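Local atomic coordinates of phage-like element PBSX protein XepA (Bacillus subtilis, PDB entry 6IA5), a protein that is of unknown function, does not seem to take part in host cell lysis, and assembles as a pentamer. Residues W93-V101 with V112-Y123. Sequence-based numbering, arbitrary orientation. Where two conformers were deposited one is given.
Sequences WTTTAAVNV and VYLSKRYYRFRY. With ACT (acetate ion), chain B.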
ATOM      1  N   TRP E  93     -13.432   7.529  37.169  1.00 42.51           N
ATOM      2  CA  TRP E  93     -13.428   7.913  35.760  1.00 43.73           C
ATOM      3  C   TRP E  93     -12.004   8.252  35.319  1.00 43.29           C
ATOM      4  O   TRP E  93     -11.275   8.910  36.051  1.00 43.15           O
ATOM      5  CB  TRP E  93     -14.400   9.087  35.541  1.00 37.42           C
ATOM      6  CG  TRP E  93     -15.815   8.621  35.702  1.00 40.34           C
ATOM      7  CD1 TRP E  93     -16.551   8.598  36.857  1.00 44.03           C
ATOM      8  CD2 TRP E  93     -16.647   8.014  34.691  1.00 40.09           C
ATOM      9  NE1 TRP E  93     -17.790   8.048  36.632  1.00 39.34           N
ATOM     10  CE2 TRP E  93     -17.878   7.675  35.309  1.00 39.74           C
ATOM     11  CE3 TRP E  93     -16.487   7.740  33.322  1.00 39.57           C
ATOM     12  CZ2 TRP E  93     -18.933   7.086  34.605  1.00 33.92           C
ATOM     13  CZ3 TRP E  93     -17.529   7.144  32.631  1.00 37.27           C
ATOM     14  CH2 TRP E  93     -18.733   6.816  33.265  1.00 37.76           C
ATOM     15  N   THR E  94     -11.619   7.808  34.117  1.00 41.85           N
ATOM     16  CA  THR E  94     -10.407   8.314  33.486  1.00 39.75           C
ATOM     17  C   THR E  94     -10.788   9.074  32.211  1.00 39.10           C
ATOM     18  O   THR E  94     -11.787   8.749  31.581  1.00 36.46           O
ATOM     19  CB  THR E  94      -9.402   7.184  33.236  1.00 40.55           C
ATOM     20  OG1 THR E  94     -10.083   6.217  32.438  1.00 40.61           O
ATOM     21  CG2 THR E  94      -8.925   6.532  34.518  1.00 38.61           C
ATOM     22  N   THR E  95      -9.997  10.092  31.859  1.00 36.62           N
ATOM     23  CA  THR E  95     -10.257  10.922  30.696  1.00 34.17           C
ATOM     24  C   THR E  95      -9.619  10.286  29.472  1.00 37.53           C
ATOM     25  O   THR E  95      -8.401  10.081  29.463  1.00 39.69           O
ATOM     26  CB  THR E  95      -9.660  12.327  30.870  1.00 33.06           C
ATOM     27  OG1 THR E  95     -10.224  12.829  32.083  1.00 35.91           O
ATOM     28  CG2 THR E  95     -10.035  13.241  29.722  1.00 31.17           C
ATOM     29  N   THR E  96     -10.416  10.024  28.431  1.00 35.68           N
ATOM     30  CA  THR E  96      -9.855   9.425  27.225  1.00 35.32           C
ATOM     31  C   THR E  96      -9.545  10.523  26.212  1.00 37.86           C
ATOM     32  O   THR E  96      -8.599  10.401  25.438  1.00 38.09           O
ATOM     33  CB  THR E  96     -10.818   8.423  26.585  1.00 34.91           C
ATOM     34  OG1 THR E  96     -11.195   7.496  27.600  1.00 38.20           O
ATOM     35  CG2 THR E  96     -10.238   7.717  25.374  1.00 35.04           C
ATOM     36  N   ALA E  97     -10.364  11.584  26.205  1.00 32.29           N
ATOM     37  CA  ALA E  97     -10.137  12.675  25.269  1.00 35.44           C
ATOM     38  C   ALA E  97     -10.606  13.972  25.901  1.00 33.12           C
ATOM     39  O   ALA E  97     -11.511  13.949  26.730  1.00 36.71           O
ATOM     40  CB  ALA E  97     -10.843  12.430  23.945  1.00 31.86           C
ATOM     41  N   ALA E  98     -10.005  15.075  25.451  1.00 34.84           N
ATOM     42  CA  ALA E  98     -10.364  16.392  25.960  1.00 39.50           C
ATOM     43  C   ALA E  98     -10.169  17.398  24.834  1.00 40.53           C
ATOM     44  O   ALA E  98      -9.140  17.368  24.150  1.00 42.69           O
ATOM     45  CB  ALA E  98      -9.478  16.727  27.145  1.00 37.87           C
ATOM     46  N   VAL E  99     -11.173  18.260  24.619  1.00 40.30           N
ATOM     47  CA  VAL E  99     -11.078  19.260  23.575  0.50 36.68           C
ATOM     48  C   VAL E  99     -11.500  20.607  24.154  1.00 36.80           C
ATOM     49  O   VAL E  99     -12.512  20.696  24.847  1.00 33.72           O
ATOM     50  CB  VAL E  99     -11.914  18.884  22.332  0.50 39.11           C
ATOM     51  CG1 VAL E  99     -11.346  17.677  21.602  0.50 39.82           C
ATOM     52  CG2 VAL E  99     -13.401  18.703  22.640  0.50 33.54           C
ATOM     53  N   ASN E 100     -10.700  21.638  23.851  1.00 38.90           N
ATOM     54  CA  ASN E 100     -11.070  23.013  24.153  1.00 42.00           C
ATOM     55  C   ASN E 100     -12.189  23.462  23.228  1.00 39.38           C
ATOM     56  O   ASN E 100     -12.142  23.229  22.039  1.00 41.66           O
ATOM     57  CB  ASN E 100      -9.871  23.964  24.131  1.00 46.89           C
ATOM     58  CG  ASN E 100      -8.893  23.599  25.230  1.00 58.89           C
ATOM     59  OD1 ASN E 100      -7.755  23.260  24.932  1.00 73.74           O
ATOM     60  ND2 ASN E 100      -9.340  23.600  26.485  1.00 62.46           N
ATOM     61  N   VAL E 101     -13.200  24.113  23.799  1.00 38.72           N
ATOM     62  CA  VAL E 101     -14.312  24.620  23.022  1.00 37.81           C
ATOM     63  C   VAL E 101     -14.238  26.150  23.077  1.00 40.38           C
ATOM     64  O   VAL E 101     -14.456  26.731  24.143  1.00 36.40           O
ATOM     65  CB  VAL E 101     -15.631  24.074  23.589  1.00 33.84           C
ATOM     66  CG1 VAL E 101     -16.846  24.640  22.876  1.00 34.59           C
ATOM     67  CG2 VAL E 101     -15.651  22.555  23.588  1.00 36.04           C
ATOM     68  N   VAL E 112     -14.036   8.302  19.395  1.00 27.17           N
ATOM     69  CA  VAL E 112     -13.254   7.661  20.432  1.00 29.85           C
ATOM     70  C   VAL E 112     -13.735   6.220  20.553  1.00 28.03           C
ATOM     71  O   VAL E 112     -14.921   5.988  20.787  1.00 30.66           O
ATOM     72  CB  VAL E 112     -13.415   8.420  21.763  1.00 29.08           C
ATOM     73  CG1 VAL E 112     -12.861   7.630  22.952  1.00 33.32           C
ATOM     74  CG2 VAL E 112     -12.807   9.814  21.681  1.00 29.65           C
ATOM     75  N   TYR E 113     -12.812   5.269  20.357  1.00 29.02           N
ATOM     76  CA  TYR E 113     -13.121   3.848  20.442  1.00 32.07           C
ATOM     77  C   TYR E 113     -12.974   3.448  21.905  1.00 34.27           C
ATOM     78  O   TYR E 113     -11.928   3.697  22.502  1.00 30.77           O
ATOM     79  CB  TYR E 113     -12.247   3.038  19.477  1.00 30.17           C
ATOM     80  CG  TYR E 113     -12.668   3.228  18.040  1.00 30.68           C
ATOM     81  CD1 TYR E 113     -12.358   4.400  17.357  1.00 27.92           C
ATOM     82  CD2 TYR E 113     -13.456   2.282  17.392  1.00 28.27           C
ATOM     83  CE1 TYR E 113     -12.769   4.610  16.041  1.00 26.83           C
ATOM     84  CE2 TYR E 113     -13.875   2.476  16.078  1.00 27.31           C
ATOM     85  CZ  TYR E 113     -13.523   3.636  15.406  1.00 27.89           C
ATOM     86  OH  TYR E 113     -13.948   3.834  14.128  1.00 31.34           O
ATOM     87  N   LEU E 114     -14.036   2.851  22.464  1.00 32.60           N
ATOM     88  CA  LEU E 114     -14.146   2.681  23.901  1.00 35.05           C
ATOM     89  C   LEU E 114     -13.542   1.341  24.316  1.00 36.24           C
ATOM     90  O   LEU E 114     -13.540   0.387  23.527  1.00 37.04           O
ATOM     91  CB  LEU E 114     -15.633   2.743  24.254  1.00 32.74           C
ATOM     92  CG  LEU E 114     -16.293   4.094  23.965  1.00 36.26           C
ATOM     93  CD1 LEU E 114     -17.798   3.974  24.133  1.00 35.83           C
ATOM     94  CD2 LEU E 114     -15.712   5.195  24.874  1.00 35.14           C
ATOM     95  N   SER E 115     -13.085   1.263  25.573  1.00 34.75           N
ATOM     96  CA  SER E 115     -12.584  -0.012  26.077  1.00 40.99           C
ATOM     97  C   SER E 115     -13.181  -0.408  27.426  1.00 42.13           C
ATOM     98  O   SER E 115     -13.406  -1.590  27.647  1.00 45.52           O
ATOM     99  CB  SER E 115     -11.084  -0.094  26.076  1.00 41.13           C
ATOM    100  OG  SER E 115     -10.544   1.159  26.411  1.00 42.78           O
ATOM    101  N   LYS E 116     -13.476   0.560  28.305  1.00 38.63           N
ATOM    102  CA  LYS E 116     -14.047   0.212  29.597  1.00 38.18           C
ATOM    103  C   LYS E 116     -15.556   0.069  29.436  1.00 39.29           C
ATOM    104  O   LYS E 116     -16.097   0.370  28.378  1.00 38.60           O
ATOM    105  CB  LYS E 116     -13.688   1.287  30.626  1.00 38.19           C
ATOM    106  CG  LYS E 116     -12.201   1.578  30.709  1.00 37.75           C
ATOM    107  CD  LYS E 116     -11.817   2.412  31.891  1.00 39.58           C
ATOM    108  CE  LYS E 116     -10.308   2.580  31.932  1.00 38.86           C
ATOM    109  NZ  LYS E 116      -9.902   3.491  33.029  1.00 45.32           N
ATOM    110  N   ARG E 117     -16.237  -0.320  30.516  1.00 33.25           N
ATOM    111  CA  ARG E 117     -17.646  -0.649  30.430  1.00 36.65           C
ATOM    112  C   ARG E 117     -18.536   0.588  30.226  1.00 37.42           C
ATOM    113  O   ARG E 117     -19.536   0.509  29.514  1.00 36.87           O
ATOM    114  CB  ARG E 117     -18.061  -1.491  31.633  1.00 37.16           C
ATOM    115  CG  ARG E 117     -19.533  -1.863  31.593  1.00 38.92           C
ATOM    116  CD  ARG E 117     -19.853  -2.922  32.622  1.00 40.39           C
ATOM    117  NE  ARG E 117     -21.294  -3.062  32.581  1.00 37.10           N
ATOM    118  CZ  ARG E 117     -21.985  -3.928  33.312  1.00 40.99           C
ATOM    119  NH1 ARG E 117     -21.374  -4.698  34.189  1.00 38.41           N
ATOM    120  NH2 ARG E 117     -23.294  -4.007  33.171  1.00 38.90           N
ATOM    121  N   TYR E 118     -18.192   1.717  30.855  1.00 33.35           N
ATOM    122  CA  TYR E 118     -19.056   2.891  30.904  1.00 34.53           C
ATOM    123  C   TYR E 118     -18.339   4.076  30.272  1.00 32.36           C
ATOM    124  O   TYR E 118     -17.121   4.209  30.426  1.00 33.80           O
ATOM    125  CB  TYR E 118     -19.388   3.263  32.359  1.00 34.76           C
ATOM    126  CG  TYR E 118     -20.073   2.162  33.126  1.00 36.99           C
ATOM    127  CD1 TYR E 118     -21.452   2.019  33.083  1.00 38.16           C
ATOM    128  CD2 TYR E 118     -19.342   1.240  33.863  1.00 38.18           C
ATOM    129  CE1 TYR E 118     -22.093   0.997  33.767  1.00 42.96           C
ATOM    130  CE2 TYR E 118     -19.963   0.212  34.550  1.00 39.30           C
ATOM    131  CZ  TYR E 118     -21.344   0.104  34.508  1.00 42.33           C
ATOM    132  OH  TYR E 118     -21.977  -0.898  35.174  1.00 48.93           O
ATOM    133  N   TYR E 119     -19.110   4.928  29.585  1.00 31.10           N
ATOM    134  CA  TYR E 119     -18.585   6.161  29.011  1.00 31.72           C
ATOM    135  C   TYR E 119     -19.449   7.325  29.494  1.00 34.63           C
ATOM    136  O   TYR E 119     -20.601   7.114  29.890  1.00 31.61           O
ATOM    137  CB  TYR E 119     -18.526   6.088  27.472  1.00 28.81           C
ATOM    138  CG  TYR E 119     -19.846   5.839  26.786  1.00 30.07           C
ATOM    139  CD1 TYR E 119     -20.338   4.545  26.630  1.00 29.21           C
ATOM    140  CD2 TYR E 119     -20.621   6.889  26.302  1.00 28.77           C
ATOM    141  CE1 TYR E 119     -21.561   4.301  26.022  1.00 27.33           C
ATOM    142  CE2 TYR E 119     -21.839   6.654  25.671  1.00 27.38           C
ATOM    143  CZ  TYR E 119     -22.310   5.358  25.532  1.00 29.38           C
ATOM    144  OH  TYR E 119     -23.527   5.137  24.950  1.00 30.76           O
ATOM    145  N   ARG E 120     -18.893   8.550  29.429  1.00 31.42           N
ATOM    146  CA  ARG E 120     -19.686   9.742  29.672  1.00 33.05           C
ATOM    147  C   ARG E 120     -18.979  10.940  29.056  1.00 29.89           C
ATOM    148  O   ARG E 120     -17.767  10.896  28.803  1.00 33.28           O
ATOM    149  CB  ARG E 120     -19.834   9.994  31.188  1.00 33.41           C
ATOM    150  CG  ARG E 120     -18.583  10.590  31.822  1.00 35.70           C
ATOM    151  CD  ARG E 120     -18.796  10.886  33.306  1.00 39.74           C
ATOM    152  NE  ARG E 120     -17.583  11.447  33.883  1.00 39.40           N
ATOM    153  CZ  ARG E 120     -17.413  11.681  35.186  1.00 41.44           C
ATOM    154  NH1 ARG E 120     -18.399  11.444  36.030  1.00 34.75           N
ATOM    155  NH2 ARG E 120     -16.255  12.130  35.642  1.00 37.61           N
ATOM    156  N   PHE E 121     -19.767  11.992  28.811  1.00 27.55           N
ATOM    157  CA  PHE E 121     -19.237  13.312  28.542  1.00 31.96           C
ATOM    158  C   PHE E 121     -19.291  14.108  29.843  1.00 33.86           C
ATOM    159  O   PHE E 121     -20.252  14.001  30.607  1.00 35.64           O
ATOM    160  CB  PHE E 121     -20.085  14.030  27.485  1.00 33.00           C
ATOM    161  CG  PHE E 121     -19.896  13.539  26.067  1.00 33.12           C
ATOM    162  CD1 PHE E 121     -19.086  12.442  25.784  1.00 31.76           C
ATOM    163  CD2 PHE E 121     -20.541  14.175  25.018  1.00 33.31           C
ATOM    164  CE1 PHE E 121     -18.929  11.990  24.473  1.00 32.03           C
ATOM    165  CE2 PHE E 121     -20.393  13.713  23.713  1.00 35.21           C
ATOM    166  CZ  PHE E 121     -19.595  12.625  23.442  1.00 32.44           C
ATOM    167  N   ARG E 122     -18.246  14.909  30.059  1.00 35.46           N
ATOM    168  CA  ARG E 122     -18.212  15.884  31.136  1.00 37.75           C
ATOM    169  C   ARG E 122     -17.722  17.191  30.523  1.00 33.50           C
ATOM    170  O   ARG E 122     -16.654  17.235  29.916  1.00 36.40           O
ATOM    171  CB  ARG E 122     -17.331  15.376  32.289  1.00 38.55           C
ATOM    172  CG  ARG E 122     -17.233  16.322  33.481  1.00 41.26           C
ATOM    173  CD  ARG E 122     -16.467  15.721  34.662  1.00 38.26           C
ATOM    174  NE  ARG E 122     -15.091  15.368  34.321  1.00 36.76           N
ATOM    175  CZ  ARG E 122     -14.051  16.205  34.293  1.00 41.24           C
ATOM    176  NH1 ARG E 122     -14.184  17.465  34.680  1.00 37.58           N
ATOM    177  NH2 ARG E 122     -12.875  15.794  33.850  1.00 38.37           N
ATOM    178  N   TYR E 123     -18.528  18.246  30.656  1.00 33.49           N
ATOM    179  CA  TYR E 123     -18.198  19.537  30.082  1.00 37.55           C
ATOM    180  C   TYR E 123     -17.991  20.542  31.220  1.00 37.85           C
ATOM    181  O   TYR E 123     -18.892  20.722  32.033  1.00 39.24           O
ATOM    182  CB  TYR E 123     -19.335  20.018  29.181  1.00 35.02           C
ATOM    183  CG  TYR E 123     -18.984  21.281  28.439  1.00 39.14           C
ATOM    184  CD1 TYR E 123     -19.082  22.527  29.049  1.00 37.96           C
ATOM    185  CD2 TYR E 123     -18.510  21.225  27.138  1.00 38.43           C
ATOM    186  CE1 TYR E 123     -18.729  23.686  28.374  1.00 38.46           C
ATOM    187  CE2 TYR E 123     -18.144  22.375  26.449  1.00 36.53           C
ATOM    188  CZ  TYR E 123     -18.258  23.610  27.074  1.00 37.90           C
ATOM    189  OH  TYR E 123     -17.894  24.755  26.415  1.00 37.92           O
TER
HETATM  190  C   ACT B 305     -11.624   2.530  36.413  1.00 65.84           C
HETATM  191  O   ACT B 305     -12.672   2.245  37.050  1.00 64.72           O
HETATM  192  OXT ACT B 305     -11.483   2.101  35.262  1.00 70.17           O
HETATM  193  CH3 ACT B 305     -10.485   3.367  36.967  1.00 63.55           C
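Arg120 lays its guanidinium flat on the indole of Trp93, the two planes only 7° apart, and this stack is the most extensive part of the contact. CZ of Arg120 sits 3.6 Å from the centroid of the five-membered ring, a cation-pi contact, while CD of Arg120 lies 3.7 Å from the centroid of the six-membered ring as a CH-pi contact. Tryptophan offers a broad flat face; arginine suits it because its extended methylenes cover the six-membered ring while the flat cation covers the five-membered one. Glu85 forms a salt bridge with Arg120 NH2, which should help fix the rotation of the guanidinium. At the other end of the indole, Trp93 CH2 meets Tyr118 CB at 3.7 Å.

Strands 94-101 and 118-125 flank strand 80-87 in one antiparallel sheet, so Trp93 and Arg120 meet over the middle strand. Buried Val101 puts CG2 at the ring edge of Tyr123, 3.8 Å from CE2. A second sheet packs on this one, consistent with a beta-sandwich. The chain turns a corner at Thr96, where Thr96 and Ala97 both face Ile84 in a classic beta bulge; here branched Val112 of the second sheet divides its methyls, CG1 touching Thr96 CG2 at 3.6 Å and CG2 touching Ala97 CB.

Looser is the exposed side, where Thr94 presents a hydroxyl acceptor. Lys116, long and cationic at its tip, donates from NZ to Thr94 OG1 at 2.8 Å and also to OXT of an acetate, probably from the crystallisation liquor.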